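Side-chain contacts in chemotaxis transducer (Pseudomonas aeruginosa, PDB 6GCV), which serves as a chemoreceptor for nitrate, which its PilJ-type ligand-binding domain, the part described here, binds directly: residues 49-52 with 53-57; 77-80 with 81-84. One frame throughout, in Å; residues are numbered along the deposited sequence.

Both contacts are local and lie in the all-helical PilJ-type domain, in series along the chain and on opposite sides of its centre, their own centres 27 Å apart. Contact 1 lies wholly within helix 48-67, whereas contact 2 joins the loop at 77-79 to the first turn of helix 80-103. Each is partly buried, with an apolar side chain against a neighbouring helix: Leu51 faces helix 18-42, and Met77 and Ile82 face helix 112-137. Their polar chemistry differs with place. Contact 1 adds a buried threonine hydroxyl near a sodium site, while contact 2 relies on a loop carbonyl taking up amides at the helix start.

Contact 1. Residues 49-52 with 53-57; sequences KALA and ATIAQ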
loop_
_atom_site.group_PDB
_atom_site.type_symbol
_atom_site.label_atom_id
_atom_site.label_comp_id
_atom_site.label_asym_id
_atom_site.label_seq_id
_atom_site.Cartn_x
_atom_site.Cartn_y
_atom_site.Cartn_z
ATOM N N LYS A 49 -9.199 1.553 -16.988
ATOM C CA LYS A 49 -9.519 2.825 -16.357
ATOM C C LYS A 49 -9.059 2.851 -14.910
ATOM O O LYS A 49 -8.634 3.873 -14.400
ATOM C CB LYS A 49 -11.009 3.113 -16.451
ATOM C CG LYS A 49 -11.486 3.232 -17.900
ATOM C CD LYS A 49 -12.990 3.453 -17.984
ATOM C CE LYS A 49 -13.743 2.180 -17.655
ATOM N NZ LYS A 49 -15.175 2.260 -17.981
ATOM N N ALA A 50 -9.144 1.718 -14.248
ATOM C CA ALA A 50 -8.751 1.605 -12.832
ATOM C C ALA A 50 -7.250 1.744 -12.707
ATOM O O ALA A 50 -6.764 2.447 -11.832
ATOM C CB ALA A 50 -9.237 0.295 -12.235
ATOM N N LEU A 51 -6.510 1.050 -13.561
ATOM C CA LEU A 51 -5.081 1.162 -13.554
ATOM C C LEU A 51 -4.640 2.607 -13.785
ATOM O O LEU A 51 -3.794 3.141 -13.089
ATOM C CB LEU A 51 -4.450 0.225 -14.571
ATOM C CG LEU A 51 -2.913 0.287 -14.702
ATOM C CD1 LEU A 51 -2.214 0.016 -13.400
ATOM C CD2 LEU A 51 -2.389 -0.659 -15.772
ATOM N N ALA A 52 -5.223 3.245 -14.808
ATOM C CA ALA A 52 -4.901 4.636 -15.082
ATOM C C ALA A 52 -5.159 5.503 -13.889
ATOM O O ALA A 52 -4.363 6.403 -13.588
ATOM C CB ALA A 52 -5.645 5.149 -16.308
ATOM N N ALA A 53 -6.299 5.311 -13.236
ATOM C CA ALA A 53 -6.630 6.155 -12.096
ATOM C C ALA A 53 -5.646 5.986 -10.943
ATOM O O ALA A 53 -5.279 6.963 -10.269
ATOM C CB ALA A 53 -8.044 5.871 -11.660
ATOM N N THR A 54 -5.219 4.751 -10.687
ATOM C CA THR A 54 -4.252 4.495 -9.610
ATOM C C THR A 54 -2.897 5.136 -9.907
ATOM O O THR A 54 -2.274 5.770 -9.039
ATOM C CB THR A 54 -4.104 2.981 -9.355
ATOM O OG1 THR A 54 -5.418 2.462 -9.103
ATOM C CG2 THR A 54 -3.203 2.723 -8.202
ATOM N N ILE A 55 -2.442 4.987 -11.148
ATOM C CA ILE A 55 -1.204 5.623 -11.583
ATOM C C ILE A 55 -1.321 7.148 -11.433
ATOM O O ILE A 55 -0.398 7.790 -10.947
ATOM C CB ILE A 55 -0.857 5.215 -13.020
ATOM C CG1 ILE A 55 -0.482 3.729 -13.058
ATOM C CG2 ILE A 55 0.244 6.089 -13.588
ATOM C CD1 ILE A 55 -0.295 3.162 -14.426
ATOM N N ALA A 56 -2.463 7.715 -11.804
ATOM C CA ALA A 56 -2.676 9.157 -11.681
ATOM C C ALA A 56 -2.637 9.610 -10.237
ATOM O O ALA A 56 -2.058 10.653 -9.924
ATOM C CB ALA A 56 -3.980 9.583 -12.336
ATOM N N GLN A 57 -3.202 8.812 -9.326
ATOM C CA GLN A 57 -3.123 9.175 -7.891
ATOM C C GLN A 57 -1.660 9.219 -7.431
ATOM O O GLN A 57 -1.246 10.135 -6.688
ATOM C CB GLN A 57 -3.922 8.204 -7.043
ATOM C CG GLN A 57 -5.412 8.266 -7.169
ATOM C CD GLN A 57 -6.061 9.447 -6.488
ATOM O OE1 GLN A 57 -5.429 10.342 -5.910
ATOM N NE2 GLN A 57 -7.374 9.461 -6.577
#
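Residues 49-52 and 53-57 are successive turns of helix 48-67, joined by regular i to i+4 bonds such as Ile55 N to Leu51 O (3.0 Å), nearly straight at 173°. One turn apart, the side chains of Leu51 and Ile55 run at a slant to each other, and CD1 of Leu51 lies 3.8 Å from CD1 of Ile55. A chi1 of -68° swings Ile55 CG1 back over the preceding turn, 3.4 Å from Leu51 O. Leu51 is buried and also packs on Met34 and Leu41 of helix 18-42. On another side of the helix, Thr54 OG1 is 3.0 Å from Ala50 O, the same carbonyl that accepts the Thr54 amide at 3.0 Å. Beyond this turn the hydroxyl hydrogen-bonds to Glu37 and Lys33 of helix 18-42. With a single proton it cannot fully serve both Ala50 O and Glu37 OE1, and Glu37 is the stronger partner. Glu37 is a sodium ligand together with Asp47, which also accepts a bond from Lys49 N. The side chains of Leu51 and Ile55 meet through carbon atoms alone, while Thr54's buried hydroxyl meets polar groups of the adjoining helix; through Glu37 it belongs to the sodium's second shell and probably helps to position that carboxylate.

Contact 2. Residues 77-80 with 81-84; sequences MGAP and EIAA
Met77 CE and Ile82 CD1 meet at 3.7 Å where the loop runs into the N-terminus of helix 80-103 of the four-helix bundle, with Ala79 at the N-cap and Pro80 in the first turn. The tightly packed side is apolar. Ile82 CD1 meets both Met77 CE and Ala79 CB, the latter at 4.0 Å. The methionine chain runs extended as far as SD and then bends (chi3 76°), turning its terminal methyl onto the isoleucine; the two side chains lie askew. Both residues are buried and also touch Met133 and Arg136 of helix 112-137, which places this patch between the incoming loop and that helix. Met77 O, meanwhile, accepts a hydrogen bond from Arg86, farther along helix 80-103.

The other side is more open. Pro80 and Glu81 are exposed, and the glutamate, deposited in two conformers, folds back in the one described here: CG stands between the backbone N and the carbonyl carbon (chi1 77°), and a second bend, about CB-CG, lays the carboxylate beside the methyl of Ala79, with OE1 3.6 Å from Ala79 CB. This van der Waals approach, not a polar bond, holds for this conformer alone and is therefore uncertain; the two conformers and the exposure, not the distance, mark this side as the looser one.

Backbone bonds close the turn. Ala84 N reaches Pro80 O at 2.9 Å, and Ala79 O takes two amides: a weak bond from Ile82 N and a nearly straight one, 3.0 Å long, from Ala83 N.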
loop_
_atom_site.group_PDB
_atom_site.type_symbol
_atom_site.label_atom_id
_atom_site.label_comp_id
_atom_site.label_asym_id
_atom_site.label_seq_id
_atom_site.Cartn_x
_atom_site.Cartn_y
_atom_site.Cartn_z
ATOM N N MET A 77 9.089 19.333 1.501
ATOM C CA MET A 77 10.172 19.157 2.428
ATOM C C MET A 77 11.457 19.271 1.641
ATOM O O MET A 77 11.780 18.410 0.825
ATOM C CB MET A 77 10.076 17.825 3.152
ATOM C CG MET A 77 8.805 17.649 3.953
ATOM S SD MET A 77 8.758 16.103 4.944
ATOM C CE MET A 77 9.855 16.559 6.295
ATOM N N GLY A 78 12.160 20.378 1.862
ATOM C CA GLY A 78 13.318 20.742 1.051
ATOM C C GLY A 78 14.655 20.176 1.519
ATOM O O GLY A 78 15.663 20.398 0.877
ATOM N N ALA A 79 14.671 19.445 2.631
ATOM C CA ALA A 79 15.889 18.860 3.144
ATOM C C ALA A 79 16.592 18.099 2.044
ATOM O O ALA A 79 15.954 17.315 1.365
ATOM C CB ALA A 79 15.586 17.924 4.307
ATOM N N PRO A 80 17.920 18.276 1.903
ATOM C CA PRO A 80 18.571 17.643 0.753
ATOM C C PRO A 80 18.435 16.125 0.684
ATOM O O PRO A 80 18.289 15.585 -0.391
ATOM C CB PRO A 80 20.044 18.050 0.905
ATOM C CG PRO A 80 20.010 19.265 1.743
ATOM C CD PRO A 80 18.852 19.114 2.674
ATOM N N GLU A 81 18.495 15.440 1.826
ATOM C CA GLU A 81 18.378 13.982 1.823
ATOM C C GLU A 81 16.988 13.526 1.404
ATOM O O GLU A 81 16.847 12.448 0.793
ATOM C CB GLU A 81 18.787 13.358 3.173
ATOM C CG GLU A 81 17.800 13.442 4.330
ATOM C CD GLU A 81 17.726 14.793 5.038
ATOM O OE1 GLU A 81 18.470 15.735 4.659
ATOM O OE2 GLU A 81 16.900 14.906 5.994
ATOM N N ILE A 82 15.960 14.329 1.717
ATOM C CA ILE A 82 14.589 13.972 1.362
ATOM C C ILE A 82 14.398 14.233 -0.130
ATOM O O ILE A 82 13.901 13.379 -0.839
ATOM C CB ILE A 82 13.549 14.724 2.211
ATOM C CG1 ILE A 82 13.687 14.318 3.698
ATOM C CG2 ILE A 82 12.143 14.381 1.733
ATOM C CD1 ILE A 82 12.785 15.107 4.646
ATOM N N ALA A 83 14.840 15.381 -0.613
ATOM C CA ALA A 83 14.798 15.680 -2.049
ATOM C C ALA A 83 15.559 14.632 -2.847
ATOM O O ALA A 83 15.078 14.193 -3.874
ATOM C CB ALA A 83 15.352 17.083 -2.320
ATOM N N ALA A 84 16.722 14.205 -2.372
ATOM C CA ALA A 84 17.518 13.181 -3.064
ATOM C C ALA A 84 16.769 11.853 -3.119
ATOM O O ALA A 84 16.792 11.180 -4.148
ATOM C CB ALA A 84 18.882 13.000 -2.409
#